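Local coordinates for mannosylglycerate hydrolase MGH1-like glycoside hydrolase domain-containing protein (Thermus thermophilus HB8, PDB 4WVA), which catalyses the hydrolysis of mannosylglycerate to mannose and glycerate, and probably also splits glucosylglycerate into glucose and glycerate, at residues Val271-Glu274 / Ala275-Asp278; Lys231-Val235 / Gly236-Ile240; Thr299-Gly302 / Phe303-Leu306; Pro105-Ala108 / Thr109-Tyr113. All blocks are in the same frame, centred on the assembly; numbering follows the deposited sequence.

Overall arrangement
Each contact is local, made between neighbouring residues, and the four follow one another along the chain without nesting or crossing. Contact 4 comes first, where a loop turns into helix 107-117. Contact 2 is the passage from strand 232-233 into helix 235-254. Contact 1 closes helix 260-275, the next helix, and leads into strand 277-278 of the same antiparallel sheet. Contact 3 is the 3-10 turn that runs into helix 305-308. Contacts 1, 2 and 3 touch one another: Leu273 rests on Ala239 and Pro305, and Val235 on Ala301. Contact 4 joins the group through Pro105, which meets Phe237, and through Val106, which meets Ile240.

Contact 1 of 4, residues Val271-Glu274 / Ala275-Asp278; sequences VGLE and ALWD
Ala275 meets the helix turn before it through its backbone N and its CB. The N is shared between two carbonyls. It bonds to Val271 O at 3.2 Å, and weakly to Gly272 O at 3.1 Å. Ala275 CB lies 3.3 Å from Gly272 O. The next two bonds span only three residues. Leu276 N donates to Leu273 O at 3.1 Å. Glu274 enters the contact through its carbonyl O, which accepts from Trp277 N at 3.2 Å with an N-H...O angle of 159°. Both donors stand well above the carbonyl planes. This is the C-terminal end of helix 260-275, where the last turn tightens from i to i+4 bonding into i to i+3 bonding before strand 277-278 begins.

Side chains add one apolar touch. Leu273 holds CG anti to its N (chi1 -164°), and from there its CD1 meets Leu276 CD1 at 4.0 Å, the two side chains crossing at a slant. The Glu274 side chain bends at chi2 and finds its partners elsewhere. OE1 forms a salt bridge with Arg315, and OE2 is hydrogen-bonded to Tyr284 OH and Thr310 OG1. Trp277 uses only CB here, 3.4 Å from Glu274 O; its ring takes a cation-pi contact from Arg315. Ala275 O accepts from Arg112 of the second subunit.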
loop_
_atom_site.group_PDB
_atom_site.type_symbol
_atom_site.label_atom_id
_atom_site.label_comp_id
_atom_site.label_asym_id
_atom_site.label_seq_id
_atom_site.Cartn_x
_atom_site.Cartn_y
_atom_site.Cartn_z
ATOM N N VAL A 271 -0.982 -7.107 -4.942
ATOM C CA VAL A 271 0.229 -7.251 -5.750
ATOM C C VAL A 271 -0.161 -7.515 -7.206
ATOM O O VAL A 271 0.327 -6.852 -8.100
ATOM C CB VAL A 271 1.131 -8.388 -5.263
ATOM C CG1 VAL A 271 2.280 -8.610 -6.238
ATOM C CG2 VAL A 271 1.649 -8.087 -3.868
ATOM N N GLY A 272 -1.064 -8.466 -7.414
ATOM C CA GLY A 272 -1.481 -8.845 -8.769
ATOM C C GLY A 272 -2.143 -7.711 -9.525
ATOM O O GLY A 272 -1.821 -7.429 -10.672
ATOM N N LEU A 273 -3.097 -7.045 -8.885
ATOM C CA LEU A 273 -3.847 -6.024 -9.617
ATOM C C LEU A 273 -2.954 -4.881 -10.033
ATOM O O LEU A 273 -3.046 -4.386 -11.156
ATOM C CB LEU A 273 -5.053 -5.519 -8.791
ATOM C CG LEU A 273 -6.114 -4.742 -9.586
ATOM C CD1 LEU A 273 -6.807 -5.625 -10.602
ATOM C CD2 LEU A 273 -7.131 -4.101 -8.651
ATOM N N GLU A 274 -2.043 -4.466 -9.159
ATOM C CA GLU A 274 -1.112 -3.415 -9.524
ATOM C C GLU A 274 -0.119 -3.798 -10.615
ATOM O O GLU A 274 0.351 -2.931 -11.357
ATOM C CB GLU A 274 -0.428 -2.829 -8.290
ATOM C CG GLU A 274 -1.385 -2.009 -7.455
ATOM C CD GLU A 274 -1.921 -0.801 -8.223
ATOM O OE1 GLU A 274 -1.145 0.122 -8.521
ATOM O OE2 GLU A 274 -3.112 -0.805 -8.525
ATOM N N ALA A 275 0.137 -5.093 -10.784
ATOM C CA ALA A 275 0.987 -5.577 -11.857
ATOM C C ALA A 275 0.393 -5.289 -13.236
ATOM O O ALA A 275 1.122 -5.183 -14.206
ATOM C CB ALA A 275 1.250 -7.069 -11.715
ATOM N N LEU A 276 -0.924 -5.178 -13.329
ATOM C CA LEU A 276 -1.584 -4.964 -14.621
ATOM C C LEU A 276 -1.372 -3.567 -15.168
ATOM O O LEU A 276 -1.693 -3.288 -16.332
ATOM C CB LEU A 276 -3.085 -5.245 -14.508
ATOM C CG LEU A 276 -3.477 -6.648 -14.006
ATOM C CD1 LEU A 276 -4.987 -6.775 -13.967
ATOM C CD2 LEU A 276 -2.864 -7.725 -14.879
ATOM N N TRP A 277 -0.867 -2.662 -14.338
ATOM C CA TRP A 277 -0.573 -1.313 -14.803
ATOM C C TRP A 277 0.557 -1.314 -15.829
ATOM O O TRP A 277 1.625 -1.860 -15.549
ATOM C CB TRP A 277 -0.152 -0.433 -13.636
ATOM C CG TRP A 277 0.180 0.984 -14.042
ATOM C CD1 TRP A 277 1.422 1.543 -14.159
ATOM C CD2 TRP A 277 -0.749 2.017 -14.345
ATOM N NE1 TRP A 277 1.317 2.859 -14.524
ATOM C CE2 TRP A 277 -0.008 3.175 -14.646
ATOM C CE3 TRP A 277 -2.145 2.081 -14.381
ATOM C CZ2 TRP A 277 -0.621 4.385 -14.994
ATOM C CZ3 TRP A 277 -2.751 3.273 -14.722
ATOM C CH2 TRP A 277 -1.996 4.408 -15.015
ATOM N N ASP A 278 0.319 -0.673 -16.975
ATOM C CA ASP A 278 1.335 -0.478 -17.988
ATOM C C ASP A 278 1.800 0.971 -17.954
ATOM O O ASP A 278 1.045 1.892 -18.260
ATOM C CB ASP A 278 0.797 -0.823 -19.383
ATOM C CG ASP A 278 1.896 -0.827 -20.420
ATOM O OD1 ASP A 278 2.091 0.188 -21.083
ATOM O OD2 ASP A 278 2.651 -1.810 -20.462
#

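Contact 2 of 4, residues Lys231-Val235 / Gly236-Ile240; sequences KVVDV and GFNAI
The backbone leaves strand 232-233 at Val233 and enters helix 235-254 at Val235, with Asp234 at the N-cap and its CA 5.4 Å from that of Phe237. The Asp234 side chain holds CG anti to the backbone N (chi1 173°). This turns the carboxylate back over the first helical N-H groups. OD1 accepts from Gly236 N at 2.9 Å, met from above the carboxylate plane. OD2 takes a weak bond from Phe237 N at 3.0 Å and also lies 3.3 Å from Phe237 CB. The two oxygens thus divide the two N-H groups between them. Asn238, at the end of this first turn, closes on the same residue. Its N and its ND2 both donate to Asp234 O, each at 3.0 Å, from opposite faces of the carbonyl plane. The oxygen sits close to the amide plane of Asn238, and Asn238 OD1 accepts from Val154 N, so the amide is fixed at both ends. Val233 CG1 packs on Asn238 ND2 at 3.6 Å. Ala239 N then bonds to Val235 O at 2.9 Å in the regular helical pattern. Asp234 also packs against Ser162, Trp170 and Ser286. An alanine in place of Asp234 would probably leave Gly236 N and Phe237 N without their capping acceptors in a buried setting. The helix N terminus is likely to stabilise the negative charge of Asp234, while Gly236 N is held by the cap and Phe237 N more weakly.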
loop_
_atom_site.group_PDB
_atom_site.type_symbol
_atom_site.label_atom_id
_atom_site.label_comp_id
_atom_site.label_asym_id
_atom_site.label_seq_id
_atom_site.Cartn_x
_atom_site.Cartn_y
_atom_site.Cartn_z
ATOM N N LYS A 231 -7.880 -17.905 -21.982
ATOM C CA LYS A 231 -7.458 -17.769 -20.585
ATOM C C LYS A 231 -6.942 -16.351 -20.398
ATOM O O LYS A 231 -5.885 -15.986 -20.934
ATOM C CB LYS A 231 -6.367 -18.787 -20.230
ATOM C CG LYS A 231 -6.889 -20.184 -19.983
ATOM C CD LYS A 231 -5.836 -21.066 -19.333
ATOM C CE LYS A 231 -4.784 -21.538 -20.318
ATOM N NZ LYS A 231 -5.316 -22.612 -21.205
ATOM N N VAL A 232 -7.711 -15.536 -19.676
ATOM C CA VAL A 232 -7.428 -14.124 -19.574
ATOM C C VAL A 232 -7.489 -13.674 -18.121
ATOM O O VAL A 232 -8.375 -14.109 -17.370
ATOM C CB VAL A 232 -8.460 -13.334 -20.399
ATOM C CG1 VAL A 232 -8.407 -11.855 -20.101
ATOM C CG2 VAL A 232 -8.214 -13.585 -21.874
ATOM N N VAL A 233 -6.529 -12.835 -17.724
ATOM C CA VAL A 233 -6.639 -12.096 -16.473
ATOM C C VAL A 233 -7.336 -10.781 -16.818
ATOM O O VAL A 233 -6.737 -9.866 -17.383
ATOM C CB VAL A 233 -5.276 -11.848 -15.788
ATOM C CG1 VAL A 233 -5.461 -10.959 -14.563
ATOM C CG2 VAL A 233 -4.633 -13.182 -15.408
ATOM N N ASP A 234 -8.624 -10.696 -16.471
ATOM C CA ASP A 234 -9.442 -9.533 -16.735
ATOM C C ASP A 234 -9.247 -8.495 -15.624
ATOM O O ASP A 234 -9.492 -8.781 -14.436
ATOM C CB ASP A 234 -10.917 -9.952 -16.826
ATOM C CG ASP A 234 -11.877 -8.769 -16.929
ATOM O OD1 ASP A 234 -11.480 -7.660 -17.348
ATOM O OD2 ASP A 234 -13.066 -8.967 -16.563
ATOM N N VAL A 235 -8.850 -7.291 -16.003
ATOM C CA VAL A 235 -8.683 -6.230 -15.025
ATOM C C VAL A 235 -9.996 -5.909 -14.307
ATOM O O VAL A 235 -10.004 -5.649 -13.103
ATOM C CB VAL A 235 -8.046 -4.950 -15.625
ATOM C CG1 VAL A 235 -8.901 -4.324 -16.719
ATOM C CG2 VAL A 235 -7.761 -3.943 -14.533
ATOM N N GLY A 236 -11.119 -5.944 -15.037
ATOM C CA GLY A 236 -12.402 -5.660 -14.419
ATOM C C GLY A 236 -12.793 -6.681 -13.355
ATOM O O GLY A 236 -13.097 -6.315 -12.219
ATOM N N PHE A 237 -12.782 -7.961 -13.734
ATOM C CA PHE A 237 -13.118 -9.065 -12.841
ATOM C C PHE A 237 -12.255 -8.976 -11.591
ATOM O O PHE A 237 -12.739 -9.046 -10.487
ATOM C CB PHE A 237 -12.905 -10.404 -13.547
ATOM C CG PHE A 237 -13.560 -11.571 -12.867
ATOM C CD1 PHE A 237 -13.027 -12.114 -11.725
ATOM C CD2 PHE A 237 -14.703 -12.155 -13.406
ATOM C CE1 PHE A 237 -13.628 -13.194 -11.107
ATOM C CE2 PHE A 237 -15.302 -13.233 -12.798
ATOM C CZ PHE A 237 -14.774 -13.752 -11.647
ATOM N N ASN A 238 -10.961 -8.776 -11.785
ATOM C CA ASN A 238 -10.035 -8.759 -10.662
ATOM C C ASN A 238 -10.113 -7.535 -9.772
ATOM O O ASN A 238 -9.944 -7.643 -8.553
ATOM C CB ASN A 238 -8.611 -9.015 -11.159
ATOM C CG ASN A 238 -8.371 -10.491 -11.392
ATOM O OD1 ASN A 238 -8.124 -11.239 -10.449
ATOM N ND2 ASN A 238 -8.508 -10.930 -12.645
ATOM N N ALA A 239 -10.382 -6.371 -10.349
ATOM C CA ALA A 239 -10.577 -5.185 -9.534
ATOM C C ALA A 239 -11.809 -5.354 -8.676
ATOM O O ALA A 239 -11.813 -5.006 -7.485
ATOM C CB ALA A 239 -10.712 -3.951 -10.395
ATOM N N ILE A 240 -12.867 -5.891 -9.275
ATOM C CA ILE A 240 -14.114 -6.140 -8.538
ATOM C C ILE A 240 -13.917 -7.180 -7.424
ATOM O O ILE A 240 -14.421 -7.017 -6.288
ATOM C CB ILE A 240 -15.259 -6.502 -9.529
ATOM C CG1 ILE A 240 -15.708 -5.221 -10.256
ATOM C CG2 ILE A 240 -16.440 -7.177 -8.841
ATOM C CD1 ILE A 240 -16.569 -5.492 -11.453
#

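Contact 3 of 4, residues Thr299-Gly302 / Phe303-Leu306; sequences TSAG and FLPL
A 3-10 turn starting at Ser300, after Thr299 in the loop, leads toward helix 305-308, and it meets Phe303 and Leu304 through i to i+3 bonds. Phe303 N donates to Ser300 O at 3.2 Å, and Leu304 N to Ala301 O at 2.9 Å with an N-H...O angle of 160°. Both donors lie well above the carbonyl planes. Thr299 OG1 takes a weak bond from Ala301 N at the start of the turn.

Phe303 has CG anti to its carbonyl carbon (chi1 -70°), which swings the ring back along the turn. Ser300 O lies at the ring edge, in its plane, 3.7 Å from Phe303 CD2. The buried ring is edge-to-face with Phe283 and Trp326 and packed on helices 313-327 and 356-368, consistent with the (alpha/alpha)6-barrel fold. An alanine here would probably leave a gap between those two helices and deprive Phe283 and Trp326 of an edge-to-face partner.

Leu304 CB lies 3.3 Å from Ala301 O, and Leu304 CD1 reaches Ala301 CB at 4.4 Å. Pro305 CD sits 3.4 Å from Gly302 O, a buried oxygen with no hydrogen-bond partner; proline has no N-H to offer it.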
loop_
_atom_site.group_PDB
_atom_site.type_symbol
_atom_site.label_atom_id
_atom_site.label_comp_id
_atom_site.label_asym_id
_atom_site.label_seq_id
_atom_site.Cartn_x
_atom_site.Cartn_y
_atom_site.Cartn_z
ATOM N N THR A 299 -9.872 -0.115 -22.167
ATOM C CA THR A 299 -11.316 -0.184 -22.008
ATOM C C THR A 299 -11.723 0.444 -20.677
ATOM O O THR A 299 -10.876 0.727 -19.812
ATOM C CB THR A 299 -11.839 -1.625 -22.058
ATOM O OG1 THR A 299 -11.511 -2.295 -20.833
ATOM C CG2 THR A 299 -11.257 -2.390 -23.251
ATOM N N SER A 300 -13.024 0.642 -20.496
ATOM C CA SER A 300 -13.502 1.218 -19.236
ATOM C C SER A 300 -13.172 0.319 -18.033
ATOM O O SER A 300 -13.129 0.805 -16.906
ATOM C CB SER A 300 -15.001 1.516 -19.272
ATOM O OG SER A 300 -15.744 0.355 -19.490
ATOM N N ALA A 301 -12.961 -0.975 -18.262
ATOM C CA ALA A 301 -12.596 -1.885 -17.172
ATOM C C ALA A 301 -11.271 -1.503 -16.514
ATOM O O ALA A 301 -11.065 -1.749 -15.338
ATOM C CB ALA A 301 -12.519 -3.321 -17.662
ATOM N N GLY A 302 -10.383 -0.892 -17.284
ATOM C CA GLY A 302 -9.099 -0.445 -16.785
ATOM C C GLY A 302 -9.144 0.686 -15.772
ATOM O O GLY A 302 -8.128 0.968 -15.167
ATOM N N PHE A 303 -10.301 1.331 -15.599
ATOM C CA PHE A 303 -10.513 2.299 -14.522
ATOM C C PHE A 303 -10.929 1.611 -13.215
ATOM O O PHE A 303 -10.836 2.217 -12.144
ATOM C CB PHE A 303 -11.579 3.330 -14.890
ATOM C CG PHE A 303 -11.156 4.301 -15.949
ATOM C CD1 PHE A 303 -10.502 5.483 -15.598
ATOM C CD2 PHE A 303 -11.423 4.047 -17.277
ATOM C CE1 PHE A 303 -10.115 6.389 -16.567
ATOM C CE2 PHE A 303 -11.033 4.956 -18.260
ATOM C CZ PHE A 303 -10.369 6.107 -17.903
ATOM N N LEU A 304 -11.327 0.342 -13.276
ATOM C CA LEU A 304 -11.943 -0.281 -12.112
ATOM C C LEU A 304 -10.977 -0.521 -10.940
ATOM O O LEU A 304 -11.441 -0.638 -9.821
ATOM C CB LEU A 304 -12.723 -1.534 -12.495
ATOM C CG LEU A 304 -13.994 -1.257 -13.311
ATOM C CD1 LEU A 304 -14.543 -2.574 -13.814
ATOM C CD2 LEU A 304 -15.034 -0.524 -12.476
ATOM N N PRO A 305 -9.646 -0.515 -11.159
ATOM C CA PRO A 305 -8.822 -0.579 -9.932
ATOM C C PRO A 305 -9.050 0.576 -8.954
ATOM O O PRO A 305 -8.771 0.443 -7.770
ATOM C CB PRO A 305 -7.395 -0.670 -10.473
ATOM C CG PRO A 305 -7.576 -1.402 -11.756
ATOM C CD PRO A 305 -8.829 -0.791 -12.348
ATOM N N LEU A 306 -9.572 1.700 -9.425
ATOM C CA LEU A 306 -9.966 2.762 -8.497
ATOM C C LEU A 306 -11.012 2.278 -7.480
ATOM O O LEU A 306 -10.962 2.631 -6.299
ATOM C CB LEU A 306 -10.508 3.956 -9.269
ATOM C CG LEU A 306 -9.543 4.645 -10.226
ATOM C CD1 LEU A 306 -10.316 5.522 -11.205
ATOM C CD2 LEU A 306 -8.484 5.442 -9.477
#

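Contact 4 of 4, residues Pro105-Ala108 / Thr109-Tyr113; sequences PVVA and TVVRY
Val111 N donates to Val107 O, one helical turn back. The bond is short at 2.8 Å, with an N-H...O angle of 165°, and it runs nearly along the C=O axis. Val111 CG2 also comes 3.4 Å from Val107 O. In one of two positions of Val107, its CG2 lies beside Val111 CG2 and the two side chains point the same way. Arg112 N donates to Ala108 O at 2.9 Å, tilted from the carbonyl plane. The turn before is looser. Val106 O receives only weak bonds, from Thr109 N at 3.2 Å and from Val110 N at 3.4 Å. Thr109 CB covers the same oxygen at 3.4 Å.

The polar ends lead elsewhere. Thr109 has OG1 anti to its carbonyl carbon (chi1 -66°), and OG1 is hydrogen-bonded to Asp247 OD2. Arg112 is fully extended. It forms salt bridges with Glu116 and with Asp247, whose carboxylate thus links Thr109 and Arg112. Arg112 also packs on Trp287 of the third subunit, so this helix takes part in the trimer contact. Around the valines lie Leu55 and Phe59 of helix 48-62, Leu135 of helix 121-146 and Ala37 of helix 33-43. The side chain of Val106 comes within about 4 Å of that of Trp34, a probable substrate-binding residue.

The arrangement is the first turns of an alpha helix, packed among other helices as in the (alpha/alpha)6 barrel of glycoside hydrolase family 63.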
loop_
_atom_site.group_PDB
_atom_site.type_symbol
_atom_site.label_atom_id
_atom_site.label_comp_id
_atom_site.label_asym_id
_atom_site.label_seq_id
_atom_site.Cartn_x
_atom_site.Cartn_y
_atom_site.Cartn_z
ATOM N N PRO A 105 -17.453 -10.765 -9.223
ATOM C CA PRO A 105 -17.997 -11.065 -7.902
ATOM C C PRO A 105 -18.221 -9.797 -7.083
ATOM O O PRO A 105 -17.588 -9.596 -6.066
ATOM C CB PRO A 105 -16.932 -11.967 -7.299
ATOM C CG PRO A 105 -15.663 -11.525 -7.926
ATOM C CD PRO A 105 -16.029 -11.168 -9.338
ATOM N N VAL A 106 -19.118 -8.934 -7.557
ATOM C CA VAL A 106 -19.402 -7.688 -6.850
ATOM C C VAL A 106 -20.290 -7.934 -5.618
ATOM O O VAL A 106 -20.479 -7.047 -4.787
ATOM C CB VAL A 106 -20.002 -6.655 -7.817
ATOM C CG1 VAL A 106 -21.412 -7.002 -8.138
ATOM C CG2 VAL A 106 -19.961 -5.246 -7.229
ATOM N N VAL A 107 -20.779 -9.161 -5.438
ATOM C CA VAL A 107 -21.829 -9.390 -4.443
ATOM C C VAL A 107 -21.394 -9.091 -2.993
ATOM O O VAL A 107 -22.184 -8.535 -2.229
ATOM C CB VAL A 107 -22.497 -10.785 -4.594
ATOM C CG1 VAL A 107 -21.501 -11.923 -4.406
ATOM C CG2 VAL A 107 -23.697 -10.897 -3.670
ATOM N N ALA A 108 -20.156 -9.393 -2.608
ATOM C CA ALA A 108 -19.777 -9.149 -1.190
ATOM C C ALA A 108 -19.812 -7.676 -0.825
ATOM O O ALA A 108 -20.120 -7.300 0.305
ATOM C CB ALA A 108 -18.409 -9.730 -0.878
ATOM N N THR A 109 -19.458 -6.843 -1.789
ATOM C CA THR A 109 -19.501 -5.390 -1.613
ATOM C C THR A 109 -20.932 -4.926 -1.346
ATOM O O THR A 109 -21.180 -4.100 -0.454
ATOM C CB THR A 109 -18.898 -4.734 -2.854
ATOM O OG1 THR A 109 -17.515 -5.064 -2.899
ATOM C CG2 THR A 109 -19.052 -3.199 -2.834
ATOM N N VAL A 110 -21.871 -5.485 -2.097
ATOM C CA VAL A 110 -23.274 -5.149 -1.914
ATOM C C VAL A 110 -23.776 -5.698 -0.579
ATOM O O VAL A 110 -24.482 -5.011 0.149
ATOM C CB VAL A 110 -24.138 -5.586 -3.116
ATOM C CG1 VAL A 110 -25.611 -5.367 -2.816
ATOM C CG2 VAL A 110 -23.723 -4.844 -4.376
ATOM N N VAL A 111 -23.390 -6.925 -0.242
ATOM C CA VAL A 111 -23.801 -7.506 1.035
ATOM C C VAL A 111 -23.289 -6.666 2.227
ATOM O O VAL A 111 -24.025 -6.445 3.203
ATOM C CB VAL A 111 -23.403 -8.989 1.146
ATOM C CG1 VAL A 111 -23.635 -9.488 2.555
ATOM C CG2 VAL A 111 -24.197 -9.845 0.149
ATOM N N ARG A 112 -22.053 -6.186 2.159
ATOM C CA ARG A 112 -21.522 -5.343 3.239
ATOM C C ARG A 112 -22.394 -4.088 3.396
ATOM O O ARG A 112 -22.736 -3.673 4.505
ATOM C CB ARG A 112 -20.070 -4.948 2.989
ATOM C CG ARG A 112 -19.553 -4.022 4.082
ATOM C CD ARG A 112 -18.127 -3.565 3.835
ATOM N NE ARG A 112 -17.687 -2.668 4.906
ATOM C CZ ARG A 112 -16.480 -2.101 4.973
ATOM N NH1 ARG A 112 -15.573 -2.316 4.041
ATOM N NH2 ARG A 112 -16.184 -1.295 5.990
ATOM N N TYR A 113 -22.745 -3.472 2.285
ATOM C CA TYR A 113 -23.589 -2.286 2.319
ATOM C C TYR A 113 -24.966 -2.587 2.920
ATOM O O TYR A 113 -25.440 -1.863 3.815
ATOM C CB TYR A 113 -23.781 -1.675 0.927
ATOM C CG TYR A 113 -24.585 -0.420 1.008
ATOM C CD1 TYR A 113 -23.974 0.780 1.342
ATOM C CD2 TYR A 113 -25.966 -0.441 0.834
ATOM C CE1 TYR A 113 -24.711 1.928 1.458
ATOM C CE2 TYR A 113 -26.709 0.707 0.969
ATOM C CZ TYR A 113 -26.071 1.883 1.266
ATOM O OH TYR A 113 -26.813 3.035 1.387
#